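Local coordinates for protein exoribonuclease II, mitochondrial (PDB 6F3H) that degrades RNA from its 3' end as the magnesium-binding exoribonuclease component of the mitochondrial RNA degradosome, at residues C399-D404 and V525-V530; H427-A432 and A479-H484; K529-L534 and T602-L607. The protein carries 1 engineered substitution. One frame throughout, in Å; residues are numbered along the deposited sequence.

Contact 1: residues C399-D404 and V525-V530; sequences CIDSED and VTYDKV. With MG (magnesium ion), chain E; nucleotides of chain C.
Ile400 carries CG1 beside its backbone N (chi1 -45°), which leaves the CG2 branch anti to that nitrogen and aimed at the aromatic ring of Tyr527. The tyrosine meets it with CG also beside its own N (chi1 -71°) and the ring turned nearly upright (chi2 -83°), offering a face to the methyl. Ile400 CG2 stands 3.9 Å from the centroid of the Tyr527 ring, a CH-pi contact displaced toward the CD1 rim, and the carbonyl O of Ile400 lies over the same face, nearer CZ. Val530 CG2 extends the apolar contact, 4.1 Å from Ile400 CG2, while Val525 CG2 packs against the carbonyl O of Cys399. The backbones add only a weak bond, Tyr527 N to Asp401 O at 3.4 Å. A water joins Val525 N to Cys399 O, weakly on the second side. Thr526 N-caps the helix that Tyr527 opens: Lys529 N donates to Thr526 OG1 at 2.8 Å, fixing the start of that turn.

Beyond the ring, Tyr527 OH donates to O2' of nucleotide A5 of chain C at 2.9 Å, reached at the ring edge and in its plane. The Asp401 CB leaves the backbone away from 525-530, and its carboxylate binds the magnesium ion with both oxygens, OD1 at 1.8 Å and OD2 at 2.2 Å. Two waters and Asp410 complete the ligands modelled on the metal. The loop supplies a metal ligand and the start of helix 527-534 supplies the ribose contact; this is part of the aspartate-magnesium centre of an RNB-family exoribonuclease, with a tyrosine at the bound RNA.

Contact 2: residues H427-A432 and A479-H484; sequences HIADPA and ADLGKH
Leu481 and Ala429 form the centre of this contact, with methyl groups meeting side by side: Leu481 CD2 lies 3.8 Å from Ala429 CB and marginally nearer Ala429 CA. The other branch of the leucine, Leu481 CD1, settles against the carbonyl O of His427 at 3.4 Å. With CG beside the backbone N of Leu481 (chi1 -59°), the fork opens along the strand, and its two methyls touch alternate residues, 427 and 429, on the side that faces the 479-484 loop. Ala429 CB also touches the carbonyl O of Ala479. Farther along, Pro431 and Ala479 meet loosely, Pro431 CB standing 4.3 Å from Ala479 CB. No hydrogen bond spans the two segments, so van der Waals contacts of methyl groups with each other and with backbone carbonyls join them, and the six residues that touch are all buried.

Outside partners place the backbone of 479-484. Asp480, just past the end of helix 473-479 and with its CB leaving away from the strand, accepts from Ile408 N through OD1, and Leu481 is backbone-bonded to the same Ile408. His427 starts toward the leucine but its imidazole leads away, where ND1 pairs with Ser492 OG and NE2 with Ser413 OG, two bonds that would fix the rotation of the ring, to strands 488-499 and 410-416.

Both segments belong to the RNB domain. Strand 421-429 runs between strands 410-416 and 488-499 of the mixed sheet, helix 703-716 packs on Pro431, just beyond the strand, through Leu706, and the loop from helix 473-479 lies across the strand's end before entering strand 488-499.

Contact 3: residues K529-L534 and T602-L607; sequences KVDSIL and TKSTLL
Helices 529-534 and 603-607 cross at 113° with their axes 9.1 Å apart at closest approach, and Asp531 comes nearest Ser604 along the backbones. The joint is built on the Asp531 carboxylate, which leaves its helix with CG beside the backbone N and reaches across to the first turn of the other. Asp531 OD2 accepts from Thr602 OG1 at 2.9 Å, through the lone pair on the side of the other oxygen. Asp531 OD1 takes the backbone N-H of Ser604, N to O 3.0 Å; that donor comes from the syn side but 30° above the carboxylate plane, and the bond is bent to 147° at the hydrogen. With each oxygen held by a different donor, the carboxylate is restrained from rotating, and its charge sits where the positive end of the helix 603-625 dipole would probably favour it.

Thr602 is at the N-cap. Thr602 N donates to Thr605 OG1 at 2.9 Å and Thr605 N returns a weak bond to Thr602 OG1 at 3.5 Å, so one hydroxyl serves both the turn and Asp531. Ser604 OG binds the carbonyl O of Tyr527, one turn before Asp531, while Ser604 CB packs on Val530 CG1 at 3.7 Å. One turn further along, the extended chain of Lys603 runs over Leu534: Lys603 CB lies 3.8 Å from Leu534 CD1, and NZ makes a weak bond to Leu534 O at 3.2 Å. This is a capping box, Thr602 with Thr605, at a helix N terminus that an aspartate of the crossing helix also binds.

In the fold
Entering the RNB domain from the N terminus, the chain reaches 399-404, which pairs 121 residues later with 525-530; contact 1 closes that long loop around much of the mixed sheet. Contact 2 falls within it, joining 427-432 at the end of strand 421-429 to 479-484, and it touches contact 1 where Cys399 SG packs on Leu481 CB. Contact 3 starts on the very helix that ends contact 1, sharing Lys529 and Val530, and closes the next loop at the start of helix 603-625. Contacts 2 and 3 follow in series without touching. Contact 1 therefore lies between them, linking the sheet side to the helices.

Contact 1: residues C399-D404 and V525-V530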
loop_
_atom_site.group_PDB
_atom_site.type_symbol
_atom_site.label_atom_id
_atom_site.label_comp_id
_atom_site.label_asym_id
_atom_site.label_seq_id
_atom_site.Cartn_x
_atom_site.Cartn_y
_atom_site.Cartn_z
ATOM N N CYS A 399 -2.572 -9.949 -25.498
ATOM C CA CYS A 399 -2.971 -9.523 -24.152
ATOM C C CYS A 399 -2.989 -10.741 -23.240
ATOM O O CYS A 399 -3.998 -11.444 -23.131
ATOM C CB CYS A 399 -4.329 -8.841 -24.186
ATOM S SG CYS A 399 -4.342 -7.322 -25.165
ATOM N N ILE A 400 -1.862 -10.973 -22.575
ATOM C CA ILE A 400 -1.649 -12.179 -21.778
ATOM C C ILE A 400 -2.070 -11.862 -20.351
ATOM O O ILE A 400 -1.286 -11.332 -19.563
ATOM C CB ILE A 400 -0.205 -12.632 -21.841
ATOM C CG1 ILE A 400 0.251 -12.570 -23.283
ATOM C CG2 ILE A 400 -0.076 -14.015 -21.245
ATOM C CD1 ILE A 400 1.612 -13.058 -23.459
ATOM N N ASP A 401 -3.314 -12.193 -20.012
ATOM C CA ASP A 401 -3.861 -11.968 -18.687
ATOM C C ASP A 401 -4.426 -13.321 -18.223
ATOM O O ASP A 401 -4.360 -14.314 -18.946
ATOM C CB ASP A 401 -4.861 -10.802 -18.744
ATOM C CG ASP A 401 -4.233 -9.459 -18.555
ATOM O OD1 ASP A 401 -3.136 -9.386 -17.913
ATOM O OD2 ASP A 401 -4.810 -8.433 -19.035
ATOM N N SER A 402 -4.909 -13.361 -16.985
ATOM C CA SER A 402 -5.605 -14.536 -16.476
ATOM C C SER A 402 -7.043 -14.595 -16.977
ATOM O O SER A 402 -7.587 -13.637 -17.534
ATOM C CB SER A 402 -5.626 -14.549 -14.946
ATOM O OG SER A 402 -4.380 -14.901 -14.377
ATOM N N GLU A 403 -7.651 -15.762 -16.788
ATOM C CA GLU A 403 -9.065 -15.921 -17.094
ATOM C C GLU A 403 -9.907 -14.986 -16.238
ATOM O O GLU A 403 -10.895 -14.415 -16.712
ATOM C CB GLU A 403 -9.491 -17.378 -16.883
ATOM C CG GLU A 403 -10.645 -17.891 -17.767
ATOM C CD GLU A 403 -11.420 -19.046 -17.111
ATOM O OE1 GLU A 403 -12.501 -18.800 -16.526
ATOM O OE2 GLU A 403 -10.941 -20.200 -17.174
ATOM N N ASP A 404 -9.529 -14.823 -14.973
ATOM C CA ASP A 404 -10.266 -14.040 -13.984
ATOM C C ASP A 404 -9.833 -12.568 -13.914
ATOM O O ASP A 404 -9.762 -12.009 -12.818
ATOM C CB ASP A 404 -10.073 -14.720 -12.636
ATOM C CG ASP A 404 -8.605 -15.023 -12.358
ATOM O OD1 ASP A 404 -7.834 -14.065 -12.140
ATOM O OD2 ASP A 404 -8.211 -16.211 -12.393
ATOM N N VAL A 525 -5.660 -15.204 -25.520
ATOM C CA VAL A 525 -4.482 -15.750 -24.858
ATOM C C VAL A 525 -4.598 -15.571 -23.357
ATOM O O VAL A 525 -5.148 -14.586 -22.859
ATOM C CB VAL A 525 -3.174 -15.097 -25.357
ATOM C CG1 VAL A 525 -2.753 -15.734 -26.630
ATOM C CG2 VAL A 525 -3.361 -13.593 -25.542
ATOM N N THR A 526 -4.020 -16.525 -22.647
ATOM C CA THR A 526 -3.907 -16.521 -21.209
ATOM C C THR A 526 -2.488 -16.948 -20.889
ATOM O O THR A 526 -1.811 -17.551 -21.722
ATOM C CB THR A 526 -4.905 -17.486 -20.583
ATOM O OG1 THR A 526 -4.621 -18.807 -21.059
ATOM C CG2 THR A 526 -6.304 -17.115 -20.982
ATOM N N TYR A 527 -2.028 -16.632 -19.682
ATOM C CA TYR A 527 -0.700 -17.084 -19.306
ATOM C C TYR A 527 -0.590 -18.587 -19.452
ATOM O O TYR A 527 0.466 -19.094 -19.832
ATOM C CB TYR A 527 -0.375 -16.678 -17.881
ATOM C CG TYR A 527 -0.129 -15.196 -17.637
ATOM C CD1 TYR A 527 1.113 -14.617 -17.884
ATOM C CD2 TYR A 527 -1.117 -14.400 -17.061
ATOM C CE1 TYR A 527 1.339 -13.271 -17.625
ATOM C CE2 TYR A 527 -0.897 -13.067 -16.790
ATOM C CZ TYR A 527 0.324 -12.502 -17.075
ATOM O OH TYR A 527 0.515 -11.166 -16.804
ATOM N N ASP A 528 -1.680 -19.308 -19.179
ATOM C CA ASP A 528 -1.680 -20.763 -19.311
ATOM C C ASP A 528 -1.640 -21.189 -20.767
ATOM O O ASP A 528 -0.800 -22.008 -21.150
ATOM C CB ASP A 528 -2.920 -21.358 -18.649
ATOM C CG ASP A 528 -2.867 -21.307 -17.132
ATOM O OD1 ASP A 528 -1.760 -21.212 -16.554
ATOM O OD2 ASP A 528 -3.952 -21.372 -16.520
ATOM N N LYS A 529 -2.542 -20.645 -21.596
ATOM C CA LYS A 529 -2.552 -21.010 -23.009
ATOM C C LYS A 529 -1.172 -20.830 -23.594
ATOM O O LYS A 529 -0.586 -21.768 -24.135
ATOM C CB LYS A 529 -3.574 -20.181 -23.786
ATOM N N VAL A 530 -0.600 -19.649 -23.389
ATOM C CA VAL A 530 0.758 -19.357 -23.838
ATOM C C VAL A 530 1.734 -20.396 -23.324
ATOM O O VAL A 530 2.640 -20.827 -24.044
ATOM C CB VAL A 530 1.175 -17.946 -23.402
ATOM C CG1 VAL A 530 2.608 -17.696 -23.781
ATOM C CG2 VAL A 530 0.276 -16.929 -24.060
HETATM MG MG MG E . -2.637 -8.104 -19.055
ATOM P P A C 5 2.566 -4.565 -14.804
ATOM O OP1 A C 5 2.411 -3.610 -15.924
ATOM O OP2 A C 5 2.535 -4.050 -13.405
ATOM O "O5'" A C 5 1.394 -5.616 -14.941
ATOM C "C5'" A C 5 1.247 -6.332 -16.149
ATOM C "C4'" A C 5 0.364 -7.537 -15.995
ATOM O "O4'" A C 5 0.966 -8.480 -15.077
ATOM C "C3'" A C 5 -1.020 -7.291 -15.422
ATOM O "O3'" A C 5 -1.930 -6.844 -16.401
ATOM C "C2'" A C 5 -1.377 -8.655 -14.867
ATOM O "O2'" A C 5 -1.746 -9.534 -15.919
ATOM C "C1'" A C 5 -0.032 -9.097 -14.308
ATOM N N9 A C 5 0.116 -8.602 -12.948
ATOM C C8 A C 5 0.706 -7.448 -12.496
ATOM N N7 A C 5 0.618 -7.285 -11.200
ATOM C C5 A C 5 -0.095 -8.404 -10.811
ATOM C C6 A C 5 -0.520 -8.846 -9.559
ATOM N N6 A C 5 -0.282 -8.174 -8.425
ATOM N N1 A C 5 -1.208 -10.015 -9.534
ATOM C C2 A C 5 -1.442 -10.682 -10.679
ATOM N N3 A C 5 -1.089 -10.374 -11.926
ATOM C C4 A C 5 -0.419 -9.216 -11.887
ATOM P P C C 6 -2.858 -5.591 -16.106
ATOM O OP1 C C 6 -3.635 -5.326 -17.324
ATOM O OP2 C C 6 -2.054 -4.536 -15.466
ATOM O "O5'" C C 6 -3.920 -6.175 -15.100
ATOM C "C5'" C C 6 -4.619 -7.363 -15.439
ATOM C "C4'" C C 6 -5.390 -7.923 -14.266
ATOM O "O4'" C C 6 -4.497 -8.483 -13.267
ATOM C "C3'" C C 6 -6.225 -6.951 -13.464
ATOM O "O3'" C C 6 -7.416 -6.557 -14.109
ATOM C "C2'" C C 6 -6.481 -7.758 -12.219
ATOM O "O2'" C C 6 -7.371 -8.801 -12.546
ATOM C "C1'" C C 6 -5.110 -8.396 -12.003
ATOM N N1 C C 6 -4.270 -7.604 -11.062
ATOM C C2 C C 6 -4.442 -7.826 -9.674
ATOM O O2 C C 6 -5.245 -8.675 -9.287
ATOM N N3 C C 6 -3.755 -7.156 -8.727
ATOM C C4 C C 6 -2.894 -6.247 -9.129
ATOM N N4 C C 6 -2.226 -5.613 -8.159
ATOM C C5 C C 6 -2.683 -5.982 -10.525
ATOM C C6 C C 6 -3.379 -6.657 -11.449
HETATM O O HOH W 1 -6.673 -12.153 -25.034
HETATM O O HOH W 2 -0.776 -8.405 -19.605
HETATM O O HOH W 3 -2.862 -7.007 -20.686
#

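Contact 2: residues H427-A432 and A479-H484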
loop_
_atom_site.group_PDB
_atom_site.type_symbol
_atom_site.label_atom_id
_atom_site.label_comp_id
_atom_site.label_asym_id
_atom_site.label_seq_id
_atom_site.Cartn_x
_atom_site.Cartn_y
_atom_site.Cartn_z
ATOM N N HIS A 427 1.345 -1.825 -26.458
ATOM C CA HIS A 427 0.139 -1.039 -26.586
ATOM C C HIS A 427 -0.533 -1.016 -25.240
ATOM O O HIS A 427 -0.934 -2.056 -24.719
ATOM C CB HIS A 427 -0.794 -1.601 -27.643
ATOM C CG HIS A 427 -0.073 -2.025 -28.866
ATOM N ND1 HIS A 427 0.481 -1.117 -29.736
ATOM C CD2 HIS A 427 0.171 -3.251 -29.380
ATOM C CE1 HIS A 427 1.066 -1.774 -30.719
ATOM N NE2 HIS A 427 0.885 -3.070 -30.531
ATOM N N ILE A 428 -0.637 0.166 -24.687
ATOM C CA ILE A 428 -1.208 0.365 -23.379
ATOM C C ILE A 428 -2.578 0.969 -23.611
ATOM O O ILE A 428 -2.730 1.851 -24.464
ATOM C CB ILE A 428 -0.302 1.297 -22.561
ATOM C CG1 ILE A 428 1.016 0.601 -22.261
ATOM C CG2 ILE A 428 -0.963 1.609 -21.264
ATOM C CD1 ILE A 428 0.863 -0.879 -22.001
ATOM N N ALA A 429 -3.575 0.488 -22.883
ATOM C CA ALA A 429 -4.882 1.111 -23.002
ATOM C C ALA A 429 -4.747 2.609 -22.753
ATOM O O ALA A 429 -3.824 3.053 -22.059
ATOM C CB ALA A 429 -5.858 0.484 -22.018
ATOM N N ASP A 430 -5.650 3.414 -23.291
ATOM C CA ASP A 430 -5.519 4.860 -23.177
ATOM C C ASP A 430 -6.725 5.417 -22.445
ATOM O O ASP A 430 -7.604 6.058 -23.038
ATOM C CB ASP A 430 -5.353 5.537 -24.532
ATOM C CG ASP A 430 -5.322 7.024 -24.404
ATOM O OD1 ASP A 430 -4.605 7.506 -23.498
ATOM O OD2 ASP A 430 -6.016 7.704 -25.185
ATOM N N PRO A 431 -6.793 5.203 -21.142
ATOM C CA PRO A 431 -7.891 5.794 -20.398
ATOM C C PRO A 431 -7.740 7.300 -20.289
ATOM O O PRO A 431 -8.748 8.007 -20.175
ATOM C CB PRO A 431 -7.822 5.073 -19.051
ATOM C CG PRO A 431 -6.387 4.740 -18.896
ATOM C CD PRO A 431 -5.803 4.563 -20.267
ATOM N N ALA A 432 -6.512 7.818 -20.364
ATOM C CA ALA A 432 -6.331 9.265 -20.320
ATOM C C ALA A 432 -7.155 9.966 -21.398
ATOM O O ALA A 432 -7.557 11.120 -21.222
ATOM C CB ALA A 432 -4.846 9.605 -20.454
ATOM N N ALA A 479 -12.122 1.581 -22.648
ATOM C CA ALA A 479 -10.678 1.697 -22.740
ATOM C C ALA A 479 -9.966 0.353 -22.756
ATOM O O ALA A 479 -8.808 0.295 -23.187
ATOM C CB ALA A 479 -10.178 2.544 -21.564
ATOM N N ASP A 480 -10.655 -0.718 -22.369
ATOM C CA ASP A 480 -10.045 -2.033 -22.235
ATOM C C ASP A 480 -9.502 -2.548 -23.556
ATOM O O ASP A 480 -10.150 -2.437 -24.607
ATOM C CB ASP A 480 -11.069 -3.036 -21.692
ATOM C CG ASP A 480 -10.850 -3.371 -20.235
ATOM O OD1 ASP A 480 -9.679 -3.552 -19.854
ATOM O OD2 ASP A 480 -11.832 -3.470 -19.470
ATOM N N LEU A 481 -8.318 -3.148 -23.487
ATOM C CA LEU A 481 -7.809 -3.868 -24.637
ATOM C C LEU A 481 -8.449 -5.246 -24.714
ATOM O O LEU A 481 -9.244 -5.653 -23.862
ATOM C CB LEU A 481 -6.297 -4.021 -24.571
ATOM C CG LEU A 481 -5.425 -2.782 -24.503
ATOM C CD1 LEU A 481 -4.100 -3.097 -25.145
ATOM C CD2 LEU A 481 -6.065 -1.601 -25.191
ATOM N N GLY A 482 -8.060 -5.991 -25.737
ATOM C CA GLY A 482 -8.418 -7.382 -25.804
ATOM C C GLY A 482 -9.740 -7.691 -26.456
ATOM O O GLY A 482 -10.107 -8.867 -26.523
ATOM N N LYS A 483 -10.459 -6.691 -26.951
ATOM C CA LYS A 483 -11.737 -6.909 -27.620
ATOM C C LYS A 483 -11.507 -7.090 -29.132
ATOM O O LYS A 483 -11.201 -6.128 -29.852
ATOM C CB LYS A 483 -12.685 -5.767 -27.257
ATOM C CG LYS A 483 -12.817 -5.628 -25.725
ATOM C CD LYS A 483 -13.941 -4.701 -25.248
ATOM C CE LYS A 483 -13.998 -4.669 -23.707
ATOM N NZ LYS A 483 -15.349 -4.327 -23.153
ATOM N N HIS A 484 -11.632 -8.346 -29.598
ATOM C CA HIS A 484 -11.267 -8.760 -30.963
ATOM C C HIS A 484 -12.051 -7.998 -32.014
ATOM O O HIS A 484 -13.274 -7.856 -31.906
ATOM C CB HIS A 484 -11.487 -10.279 -31.142
ATOM C CG HIS A 484 -10.837 -10.882 -32.376
ATOM N ND1 HIS A 484 -9.563 -10.552 -32.801
ATOM C CD2 HIS A 484 -11.268 -11.849 -33.229
ATOM C CE1 HIS A 484 -9.255 -11.257 -33.876
ATOM N NE2 HIS A 484 -10.271 -12.055 -34.155
#

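Contact 3: residues K529-L534 and T602-L607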
loop_
_atom_site.group_PDB
_atom_site.type_symbol
_atom_site.label_atom_id
_atom_site.label_comp_id
_atom_site.label_asym_id
_atom_site.label_seq_id
_atom_site.Cartn_x
_atom_site.Cartn_y
_atom_site.Cartn_z
ATOM N N LYS A 529 -2.542 -20.645 -21.596
ATOM C CA LYS A 529 -2.552 -21.010 -23.009
ATOM C C LYS A 529 -1.172 -20.830 -23.594
ATOM O O LYS A 529 -0.586 -21.768 -24.135
ATOM C CB LYS A 529 -3.574 -20.181 -23.786
ATOM N N VAL A 530 -0.600 -19.649 -23.389
ATOM C CA VAL A 530 0.758 -19.357 -23.838
ATOM C C VAL A 530 1.734 -20.396 -23.324
ATOM O O VAL A 530 2.640 -20.827 -24.044
ATOM C CB VAL A 530 1.175 -17.946 -23.402
ATOM C CG1 VAL A 530 2.608 -17.696 -23.781
ATOM C CG2 VAL A 530 0.276 -16.929 -24.060
ATOM N N ASP A 531 1.617 -20.769 -22.053
ATOM C CA ASP A 531 2.577 -21.734 -21.549
ATOM C C ASP A 531 2.420 -23.069 -22.263
ATOM O O ASP A 531 3.399 -23.635 -22.768
ATOM C CB ASP A 531 2.428 -21.897 -20.047
ATOM C CG ASP A 531 3.127 -20.791 -19.274
ATOM O OD1 ASP A 531 4.248 -20.394 -19.671
ATOM O OD2 ASP A 531 2.566 -20.336 -18.247
ATOM N N SER A 532 1.180 -23.543 -22.409
ATOM C CA SER A 532 1.014 -24.845 -23.040
ATOM C C SER A 532 1.465 -24.777 -24.486
ATOM O O SER A 532 1.948 -25.767 -25.042
ATOM C CB SER A 532 -0.426 -25.358 -22.886
ATOM O OG SER A 532 -1.357 -24.516 -23.511
ATOM N N ILE A 533 1.334 -23.610 -25.091
ATOM C CA ILE A 533 1.848 -23.396 -26.432
ATOM C C ILE A 533 3.358 -23.571 -26.471
ATOM O O ILE A 533 3.895 -24.247 -27.353
ATOM C CB ILE A 533 1.441 -22.001 -26.908
ATOM C CG1 ILE A 533 -0.043 -22.014 -27.236
ATOM C CG2 ILE A 533 2.321 -21.542 -28.050
ATOM C CD1 ILE A 533 -0.607 -20.668 -27.392
ATOM N N LEU A 534 4.071 -22.957 -25.527
ATOM C CA LEU A 534 5.525 -23.017 -25.570
ATOM C C LEU A 534 6.055 -24.348 -25.089
ATOM O O LEU A 534 7.270 -24.578 -25.136
ATOM C CB LEU A 534 6.148 -21.904 -24.734
ATOM C CG LEU A 534 5.691 -20.501 -25.111
ATOM C CD1 LEU A 534 5.980 -19.520 -23.989
ATOM C CD2 LEU A 534 6.272 -20.038 -26.420
ATOM N N THR A 602 6.484 -18.474 -14.634
ATOM C CA THR A 602 6.437 -19.338 -15.797
ATOM C C THR A 602 6.988 -18.607 -17.008
ATOM O O THR A 602 7.382 -17.436 -16.935
ATOM C CB THR A 602 5.010 -19.820 -16.057
ATOM O OG1 THR A 602 4.233 -18.724 -16.540
ATOM C CG2 THR A 602 4.397 -20.364 -14.810
ATOM N N LYS A 603 6.962 -19.301 -18.150
ATOM C CA LYS A 603 7.436 -18.704 -19.390
ATOM C C LYS A 603 6.615 -17.483 -19.774
ATOM O O LYS A 603 7.178 -16.486 -20.225
ATOM C CB LYS A 603 7.413 -19.733 -20.510
ATOM C CG LYS A 603 8.504 -20.784 -20.432
ATOM C CD LYS A 603 8.673 -21.493 -21.782
ATOM C CE LYS A 603 9.508 -22.767 -21.647
ATOM N NZ LYS A 603 9.277 -23.734 -22.762
ATOM N N SER A 604 5.283 -17.545 -19.641
ATOM C CA SER A 604 4.471 -16.384 -20.013
ATOM C C SER A 604 4.625 -15.221 -19.031
ATOM O O SER A 604 4.739 -14.066 -19.454
ATOM C CB SER A 604 3.000 -16.774 -20.178
ATOM O OG SER A 604 2.584 -17.764 -19.279
ATOM N N THR A 605 4.599 -15.486 -17.720
ATOM C CA THR A 605 4.834 -14.406 -16.760
ATOM C C THR A 605 6.189 -13.766 -17.001
ATOM O O THR A 605 6.328 -12.537 -16.948
ATOM C CB THR A 605 4.740 -14.908 -15.326
ATOM O OG1 THR A 605 5.902 -15.693 -15.039
ATOM C CG2 THR A 605 3.506 -15.764 -15.148
ATOM N N LEU A 606 7.214 -14.595 -17.189
ATOM C CA LEU A 606 8.536 -14.067 -17.469
ATOM C C LEU A 606 8.491 -13.176 -18.690
ATOM O O LEU A 606 9.067 -12.082 -18.707
ATOM C CB LEU A 606 9.502 -15.217 -17.718
ATOM C CG LEU A 606 10.761 -14.809 -18.486
ATOM C CD1 LEU A 606 11.643 -13.812 -17.716
ATOM C CD2 LEU A 606 11.529 -16.029 -18.914
ATOM N N LEU A 607 7.789 -13.628 -19.717
ATOM C CA LEU A 607 7.691 -12.868 -20.948
ATOM C C LEU A 607 7.087 -11.510 -20.675
ATOM O O LEU A 607 7.729 -10.474 -20.876
ATOM C CB LEU A 607 6.821 -13.650 -21.927
ATOM C CG LEU A 607 6.643 -13.269 -23.386
ATOM C CD1 LEU A 607 5.942 -14.401 -24.043
ATOM C CD2 LEU A 607 5.827 -11.991 -23.547
#